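Local coordinates for succinylglutamate desuccinylase (Vibrio parahaemolyticus, PDB 2BCO), which probably hydrolyses N-succinyl-L-glutamate to succinate and L-glutamate, using one bound zinc ion, in the last step of arginine breakdown through the AST pathway, at residues L135-F140 with E209-Q214; I57-I62 with S201-Y206. All blocks are in the same frame, centred on the assembly; numbering follows the deposited sequence.

Overall arrangement
Contacts 1 and 2 lie in the catalytic domain of this AspA/AstE-family protein, with centres about 10 Å apart, and share helix 203-211. Contact 2 sets the beginning of that helix against the end of strand 55-60; contact 1 sets its C-terminal part against helix 125-141. In chain order the segments run 57-62, 135-140, 201-206, 209-214, so the two pairings interlock. They also touch: Val137 CG2 is 3.7 Å from Phe203 CE1, and Phe140 CD2 is 3.4 Å from Ile57 CG1. The strand and the two helices therefore pack against one another, largely through apolar side chains, from a partly exposed helix pair to near the zinc site.

Contact 1: L135-F140 with E209-Q214; sequences LLVRDF and ENYSAQ
Tyr211 reaches across to Val137 and Arg138 with its ring, and the contact can be read outward along that side chain. From CB, a chi1 of -64° places CG anti to the carbonyl carbon, sending the ring toward helix 125-141. CD2 and CE2 come first: Val137 CG1 lies 3.5 Å from Tyr211 CD2 and equally close to Tyr211 CE2, approaching the ring at a slant. Farther out, Tyr211 CZ sits 4.0 Å from Arg138 CA. At the tip, Tyr211 OH rests 3.4 Å from Arg138 CB, with CG of the same arginine almost as near. The charged end of Arg138 is engaged elsewhere. Its chain bends at chi3 (63°), and both NE and NH2 donate side-on to OD1 of the adjacent Asp139, Arg138 NH2 standing 3.1 Å from Asp139 OD1 in a salt bridge. The guanidinium plane stands 84° from the tyrosine ring. This is helix-to-helix packing within the catalytic domain, away from the zinc and active sites. Tyr211 is thus met by a methyl group and by the aliphatic root of an arginine, and between segments 135-140 and 209-214 the contact rests on van der Waals packing rather than on charge or directional bonding.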
ATOM      1  N   LEU A 135       9.389 -12.177   7.399  1.00 16.29           N
ATOM      2  CA  LEU A 135      10.343 -13.176   6.913  1.00 17.23           C
ATOM      3  C   LEU A 135      10.461 -13.123   5.384  1.00 15.23           C
ATOM      4  O   LEU A 135      11.559 -13.183   4.836  1.00 15.37           O
ATOM      5  CB  LEU A 135       9.894 -14.576   7.351  1.00 25.99           C
ATOM      6  CG  LEU A 135      10.458 -15.211   8.627  1.00 29.57           C
ATOM      7  CD1 LEU A 135      10.844 -14.158   9.643  1.00 28.96           C
ATOM      8  CD2 LEU A 135       9.423 -16.184   9.200  1.00 28.33           C
ATOM      9  N   LEU A 136       9.320 -13.025   4.703  1.00 18.19           N
ATOM     10  CA  LEU A 136       9.295 -12.955   3.241  1.00 16.31           C
ATOM     11  C   LEU A 136      10.060 -11.730   2.754  1.00 16.42           C
ATOM     12  O   LEU A 136      10.740 -11.778   1.731  1.00 20.01           O
ATOM     13  CB  LEU A 136       7.861 -12.866   2.735  1.00 15.59           C
ATOM     14  CG  LEU A 136       6.907 -13.992   3.119  1.00 18.54           C
ATOM     15  CD1 LEU A 136       5.558 -13.734   2.478  1.00 19.65           C
ATOM     16  CD2 LEU A 136       7.464 -15.331   2.660  1.00 21.77           C
ATOM     17  N   VAL A 137       9.931 -10.626   3.482  1.00 11.97           N
ATOM     18  CA  VAL A 137      10.611  -9.398   3.116  1.00 12.75           C
ATOM     19  C   VAL A 137      12.110  -9.606   3.238  1.00 14.33           C
ATOM     20  O   VAL A 137      12.877  -9.270   2.328  1.00 12.68           O
ATOM     21  CB  VAL A 137      10.191  -8.224   4.040  1.00  9.70           C
ATOM     22  CG1 VAL A 137      11.117  -7.032   3.829  1.00  8.31           C
ATOM     23  CG2 VAL A 137       8.758  -7.826   3.748  1.00  9.50           C
ATOM     24  N   ARG A 138      12.515 -10.164   4.376  1.00 15.09           N
ATOM     25  CA  ARG A 138      13.915 -10.425   4.646  1.00 16.26           C
ATOM     26  C   ARG A 138      14.539 -11.294   3.554  1.00 17.76           C
ATOM     27  O   ARG A 138      15.576 -10.936   2.991  1.00 16.75           O
ATOM     28  CB  ARG A 138      14.063 -11.117   6.001  1.00 21.91           C
ATOM     29  CG  ARG A 138      15.504 -11.343   6.441  1.00 24.12           C
ATOM     30  CD  ARG A 138      15.558 -12.409   7.519  1.00 21.69           C
ATOM     31  NE  ARG A 138      15.084 -13.700   7.019  1.00 22.94           N
ATOM     32  CZ  ARG A 138      14.860 -14.761   7.790  1.00 23.14           C
ATOM     33  NH1 ARG A 138      15.063 -14.681   9.098  1.00 23.57           N
ATOM     34  NH2 ARG A 138      14.442 -15.903   7.259  1.00 20.43           N
ATOM     35  N   ASP A 139      13.902 -12.425   3.250  1.00 19.69           N
ATOM     36  CA  ASP A 139      14.422 -13.346   2.240  1.00 18.02           C
ATOM     37  C   ASP A 139      14.503 -12.751   0.841  1.00 17.42           C
ATOM     38  O   ASP A 139      15.427 -13.050   0.082  1.00 17.36           O
ATOM     39  CB  ASP A 139      13.573 -14.620   2.180  1.00 20.10           C
ATOM     40  CG  ASP A 139      13.717 -15.482   3.424  1.00 20.81           C
ATOM     41  OD1 ASP A 139      14.563 -15.159   4.296  1.00 19.93           O
ATOM     42  OD2 ASP A 139      12.979 -16.491   3.526  1.00 21.46           O
ATOM     43  N   PHE A 140      13.534 -11.916   0.496  1.00 15.40           N
ATOM     44  CA  PHE A 140      13.505 -11.309  -0.821  1.00 15.23           C
ATOM     45  C   PHE A 140      14.557 -10.214  -1.000  1.00 15.39           C
ATOM     46  O   PHE A 140      15.185 -10.127  -2.050  1.00 19.20           O
ATOM     47  CB  PHE A 140      12.113 -10.741  -1.091  1.00 14.76           C
ATOM     48  CG  PHE A 140      11.940 -10.207  -2.478  1.00 11.62           C
ATOM     49  CD1 PHE A 140      11.942 -11.065  -3.576  1.00  9.86           C
ATOM     50  CD2 PHE A 140      11.779  -8.840  -2.694  1.00  8.74           C
ATOM     51  CE1 PHE A 140      11.778 -10.568  -4.872  1.00 11.80           C
ATOM     52  CE2 PHE A 140      11.614  -8.331  -3.984  1.00  9.62           C
ATOM     53  CZ  PHE A 140      11.615  -9.198  -5.078  1.00 11.67           C
ATOM     54  N   GLU A 209      11.457   1.292   6.789  1.00 18.93           N
ATOM     55  CA  GLU A 209      12.268   1.427   7.993  1.00 19.56           C
ATOM     56  C   GLU A 209      13.356   0.388   8.143  1.00 20.51           C
ATOM     57  O   GLU A 209      14.454   0.707   8.586  1.00 26.40           O
ATOM     58  CB  GLU A 209      11.385   1.391   9.247  1.00 14.30           C
ATOM     59  CG  GLU A 209      12.149   1.338  10.588  1.00 12.69           C
ATOM     60  CD  GLU A 209      13.130   2.494  10.772  1.00 15.09           C
ATOM     61  OE1 GLU A 209      12.754   3.643  10.476  1.00 14.87           O
ATOM     62  OE2 GLU A 209      14.270   2.255  11.223  1.00 15.20           O
ATOM     63  N   ASN A 210      13.069  -0.849   7.767  1.00 14.43           N
ATOM     64  CA  ASN A 210      14.048  -1.910   7.942  1.00 14.40           C
ATOM     65  C   ASN A 210      14.852  -2.325   6.734  1.00 17.76           C
ATOM     66  O   ASN A 210      15.809  -3.084   6.870  1.00 19.03           O
ATOM     67  CB  ASN A 210      13.354  -3.130   8.532  1.00 16.28           C
ATOM     68  CG  ASN A 210      12.925  -2.903   9.958  1.00 15.49           C
ATOM     69  OD1 ASN A 210      13.763  -2.788  10.845  1.00 17.60           O
ATOM     70  ND2 ASN A 210      11.624  -2.816  10.187  1.00 13.24           N
ATOM     71  N   TYR A 211      14.484  -1.852   5.550  1.00 12.79           N
ATOM     72  CA  TYR A 211      15.233  -2.241   4.363  1.00 13.54           C
ATOM     73  C   TYR A 211      15.422  -1.107   3.367  1.00 11.46           C
ATOM     74  O   TYR A 211      15.879  -1.326   2.252  1.00 10.23           O
ATOM     75  CB  TYR A 211      14.546  -3.436   3.699  1.00 17.95           C
ATOM     76  CG  TYR A 211      14.556  -4.665   4.579  1.00 18.36           C
ATOM     77  CD1 TYR A 211      15.674  -5.494   4.637  1.00 19.28           C
ATOM     78  CD2 TYR A 211      13.470  -4.975   5.398  1.00 17.19           C
ATOM     79  CE1 TYR A 211      15.716  -6.610   5.490  1.00 17.17           C
ATOM     80  CE2 TYR A 211      13.501  -6.088   6.258  1.00 18.34           C
ATOM     81  CZ  TYR A 211      14.629  -6.899   6.296  1.00 18.20           C
ATOM     82  OH  TYR A 211      14.670  -7.999   7.123  1.00 20.27           O
ATOM     83  N   SER A 212      15.086   0.104   3.794  1.00 13.57           N
ATOM     84  CA  SER A 212      15.231   1.291   2.955  1.00 15.76           C
ATOM     85  C   SER A 212      14.551   1.140   1.601  1.00 13.93           C
ATOM     86  O   SER A 212      15.053   1.642   0.597  1.00 14.40           O
ATOM     87  CB  SER A 212      16.717   1.599   2.731  1.00 16.31           C
ATOM     88  OG  SER A 212      17.393   1.741   3.967  1.00 21.22           O
ATOM     89  N   ALA A 213      13.417   0.452   1.567  1.00 11.40           N
ATOM     90  CA  ALA A 213      12.716   0.255   0.304  1.00 11.47           C
ATOM     91  C   ALA A 213      11.905   1.492  -0.073  1.00  8.03           C
ATOM     92  O   ALA A 213      11.424   2.213   0.793  1.00  5.75           O
ATOM     93  CB  ALA A 213      11.793  -0.970   0.400  1.00  9.21           C
ATOM     94  N   GLN A 214      11.779   1.741  -1.371  1.00  9.38           N
ATOM     95  CA  GLN A 214      10.988   2.868  -1.869  1.00  6.79           C
ATOM     96  C   GLN A 214       9.589   2.281  -1.707  1.00  6.92           C
ATOM     97  O   GLN A 214       9.091   1.543  -2.558  1.00  8.98           O
ATOM     98  CB  GLN A 214      11.377   3.139  -3.329  1.00  3.67           C
ATOM     99  CG  GLN A 214      12.849   3.587  -3.421  1.00 11.64           C
ATOM    100  CD  GLN A 214      13.472   3.439  -4.802  1.00 13.18           C
ATOM    101  OE1 GLN A 214      13.318   4.305  -5.656  1.00 14.47           O
ATOM    102  NE2 GLN A 214      14.175   2.325  -5.026  1.00 11.95           N
TER

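Contact 2: I57-I62 with S201-Y206; sequences IISCGI and STFSWY
Phe203 is the residue through which segment 201-206 meets Ser59 and Ile62, and the residues before and after it show how it is positioned. At Ser201 the backbone N lies over one face of the Trp205 indole, 4.0 Å above its plane and displaced toward the rim. Thr202 is the N-cap of helix 203-211: its OG1 accepts from Trp205 N at 3.1 Å with an N-H...O angle of 161°. Phe203, next in line, has CG anti to its own N (chi1 -171°), which carries the ring off the helix toward strand 55-60. Phe203 CE2 is 3.4 Å from Ser59 OG, and the serine oxygen lies near the ring plane, at the edge; Ser59 CB meets that edge too, 3.6 Å from Phe203 CE2. Ile62 CD1 comes in obliquely, 3.8 Å from Phe203 CD2. The polar needs of the buried hydroxyl are met on strand 149-157, where Ser59 OG is hydrogen-bonded to Asp153 OD2 and His151 NE2. His151 meets the Phe203 ring edge-to-face, and Phe116 is stacked with Phe203. The helix runs on through Tyr206, whose N closes the first turn on Thr202 O at 3.0 Å. The side chain of Ile62 comes within about 4 Å, nearest atoms, of the side chains of the zinc ligands His63 and His155, consistent with a place in the second shell. Within the fold, strand 55-60 runs parallel to and between strands 90-95 and 149-157; helix 203-211 begins beside its end, so that strand 55-60, strand 149-157 and helix 125-141 all contribute to the packing round the Phe203 ring.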
ATOM      1  N   ILE A  57       8.446  -5.717  -4.298  1.00  9.11           N
ATOM      2  CA  ILE A  57       7.509  -6.530  -3.545  1.00  8.09           C
ATOM      3  C   ILE A  57       6.173  -5.898  -3.876  1.00  7.74           C
ATOM      4  O   ILE A  57       5.993  -4.700  -3.705  1.00  7.43           O
ATOM      5  CB  ILE A  57       7.717  -6.421  -2.023  1.00 10.71           C
ATOM      6  CG1 ILE A  57       9.049  -7.057  -1.621  1.00  8.45           C
ATOM      7  CG2 ILE A  57       6.555  -7.103  -1.292  1.00  8.86           C
ATOM      8  CD1 ILE A  57       9.341  -6.931  -0.130  1.00  5.09           C
ATOM      9  N   ILE A  58       5.242  -6.690  -4.379  1.00 11.28           N
ATOM     10  CA  ILE A  58       3.932  -6.164  -4.709  1.00  8.46           C
ATOM     11  C   ILE A  58       2.933  -6.944  -3.870  1.00  9.90           C
ATOM     12  O   ILE A  58       2.593  -8.074  -4.192  1.00  9.77           O
ATOM     13  CB  ILE A  58       3.628  -6.349  -6.213  1.00 10.13           C
ATOM     14  CG1 ILE A  58       4.727  -5.672  -7.049  1.00  7.94           C
ATOM     15  CG2 ILE A  58       2.261  -5.753  -6.548  1.00 10.42           C
ATOM     16  CD1 ILE A  58       4.728  -6.079  -8.521  1.00  6.28           C
ATOM     17  N   SER A  59       2.476  -6.344  -2.778  1.00 11.14           N
ATOM     18  CA  SER A  59       1.526  -7.030  -1.920  1.00 10.58           C
ATOM     19  C   SER A  59       0.120  -6.464  -2.012  1.00 10.33           C
ATOM     20  O   SER A  59      -0.089  -5.286  -2.298  1.00 10.19           O
ATOM     21  CB  SER A  59       2.011  -7.016  -0.457  1.00  8.24           C
ATOM     22  OG  SER A  59       2.176  -5.703   0.045  1.00 12.74           O
ATOM     23  N   CYS A  60      -0.848  -7.333  -1.788  1.00 11.59           N
ATOM     24  CA  CYS A  60      -2.235  -6.932  -1.805  1.00 14.22           C
ATOM     25  C   CYS A  60      -2.956  -7.786  -0.781  1.00 14.29           C
ATOM     26  O   CYS A  60      -2.429  -8.808  -0.327  1.00 13.19           O
ATOM     27  CB  CYS A  60      -2.840  -7.149  -3.193  1.00 12.95           C
ATOM     28  SG  CYS A  60      -2.822  -8.844  -3.724  1.00 15.15           S
ATOM     29  N   GLY A  61      -4.154  -7.361  -0.405  1.00 12.65           N
ATOM     30  CA  GLY A  61      -4.915  -8.133   0.550  1.00 12.20           C
ATOM     31  C   GLY A  61      -4.500  -8.101   2.014  1.00 11.84           C
ATOM     32  O   GLY A  61      -4.909  -8.989   2.754  1.00 13.61           O
ATOM     33  N   ILE A  62      -3.699  -7.123   2.438  1.00  9.17           N
ATOM     34  CA  ILE A  62      -3.322  -7.023   3.847  1.00  9.83           C
ATOM     35  C   ILE A  62      -4.655  -6.985   4.601  1.00 12.14           C
ATOM     36  O   ILE A  62      -4.784  -7.514   5.710  1.00 13.64           O
ATOM     37  CB  ILE A  62      -2.499  -5.730   4.132  1.00  9.52           C
ATOM     38  CG1 ILE A  62      -1.031  -5.968   3.769  1.00 11.84           C
ATOM     39  CG2 ILE A  62      -2.607  -5.320   5.609  1.00  7.66           C
ATOM     40  CD1 ILE A  62      -0.381  -7.124   4.534  1.00  8.66           C
ATOM     41  N   SER A 201       3.106   1.405  11.777  1.00 15.45           N
ATOM     42  CA  SER A 201       3.098  -0.016  12.092  1.00 14.97           C
ATOM     43  C   SER A 201       2.615  -0.810  10.892  1.00 13.36           C
ATOM     44  O   SER A 201       2.265  -1.987  11.026  1.00 14.81           O
ATOM     45  CB  SER A 201       2.156  -0.280  13.262  1.00 16.50           C
ATOM     46  OG  SER A 201       0.823   0.056  12.882  1.00 19.47           O
ATOM     47  N   THR A 202       2.594  -0.170   9.725  1.00 10.27           N
ATOM     48  CA  THR A 202       2.123  -0.836   8.516  1.00  8.99           C
ATOM     49  C   THR A 202       3.186  -1.682   7.845  1.00  9.23           C
ATOM     50  O   THR A 202       4.365  -1.608   8.173  1.00 12.82           O
ATOM     51  CB  THR A 202       1.589   0.172   7.487  1.00 12.35           C
ATOM     52  OG1 THR A 202       2.664   1.021   7.046  1.00 12.80           O
ATOM     53  CG2 THR A 202       0.456   1.008   8.104  1.00  7.25           C
ATOM     54  N   PHE A 203       2.741  -2.485   6.891  1.00  9.68           N
ATOM     55  CA  PHE A 203       3.615  -3.373   6.149  1.00 10.57           C
ATOM     56  C   PHE A 203       4.584  -2.547   5.295  1.00 12.94           C
ATOM     57  O   PHE A 203       5.766  -2.885   5.172  1.00 15.00           O
ATOM     58  CB  PHE A 203       2.745  -4.281   5.281  1.00  5.55           C
ATOM     59  CG  PHE A 203       3.490  -5.400   4.605  1.00  7.87           C
ATOM     60  CD1 PHE A 203       4.606  -5.987   5.199  1.00  7.37           C
ATOM     61  CD2 PHE A 203       3.030  -5.910   3.394  1.00  5.66           C
ATOM     62  CE1 PHE A 203       5.239  -7.066   4.603  1.00  7.25           C
ATOM     63  CE2 PHE A 203       3.654  -6.993   2.790  1.00  8.19           C
ATOM     64  CZ  PHE A 203       4.766  -7.571   3.394  1.00  7.52           C
ATOM     65  N   SER A 204       4.070  -1.464   4.714  1.00 10.09           N
ATOM     66  CA  SER A 204       4.857  -0.559   3.887  1.00  9.64           C
ATOM     67  C   SER A 204       5.944   0.122   4.724  1.00 10.07           C
ATOM     68  O   SER A 204       7.107   0.192   4.322  1.00  8.83           O
ATOM     69  CB  SER A 204       3.933   0.501   3.274  1.00 11.75           C
ATOM     70  OG  SER A 204       4.664   1.454   2.534  1.00 20.21           O
ATOM     71  N   TRP A 205       5.552   0.634   5.888  1.00 13.38           N
ATOM     72  CA  TRP A 205       6.496   1.294   6.782  1.00 13.11           C
ATOM     73  C   TRP A 205       7.601   0.325   7.198  1.00 11.75           C
ATOM     74  O   TRP A 205       8.760   0.711   7.293  1.00 14.96           O
ATOM     75  CB  TRP A 205       5.787   1.822   8.039  1.00  9.58           C
ATOM     76  CG  TRP A 205       6.745   2.156   9.171  1.00 14.27           C
ATOM     77  CD1 TRP A 205       7.418   3.328   9.356  1.00 15.51           C
ATOM     78  CD2 TRP A 205       7.192   1.271  10.216  1.00 11.39           C
ATOM     79  NE1 TRP A 205       8.253   3.228  10.444  1.00 13.81           N
ATOM     80  CE2 TRP A 205       8.135   1.986  10.987  1.00 13.26           C
ATOM     81  CE3 TRP A 205       6.884  -0.046  10.571  1.00 11.40           C
ATOM     82  CZ2 TRP A 205       8.784   1.410  12.099  1.00 14.91           C
ATOM     83  CZ3 TRP A 205       7.531  -0.615  11.678  1.00 11.88           C
ATOM     84  CH2 TRP A 205       8.467   0.116  12.426  1.00 12.44           C
ATOM     85  N   TYR A 206       7.242  -0.932   7.444  1.00 12.07           N
ATOM     86  CA  TYR A 206       8.230  -1.925   7.860  1.00 12.94           C
ATOM     87  C   TYR A 206       9.358  -2.113   6.839  1.00 13.13           C
ATOM     88  O   TYR A 206      10.521  -2.269   7.212  1.00 14.71           O
ATOM     89  CB  TYR A 206       7.556  -3.273   8.116  1.00 13.70           C
ATOM     90  CG  TYR A 206       8.505  -4.341   8.595  1.00 14.90           C
ATOM     91  CD1 TYR A 206       8.820  -4.461   9.945  1.00 16.86           C
ATOM     92  CD2 TYR A 206       9.096  -5.236   7.699  1.00 15.67           C
ATOM     93  CE1 TYR A 206       9.694  -5.457  10.401  1.00 17.52           C
ATOM     94  CE2 TYR A 206       9.972  -6.232   8.143  1.00 14.18           C
ATOM     95  CZ  TYR A 206      10.264  -6.334   9.496  1.00 15.82           C
ATOM     96  OH  TYR A 206      11.102  -7.321   9.957  1.00 18.87           O
TER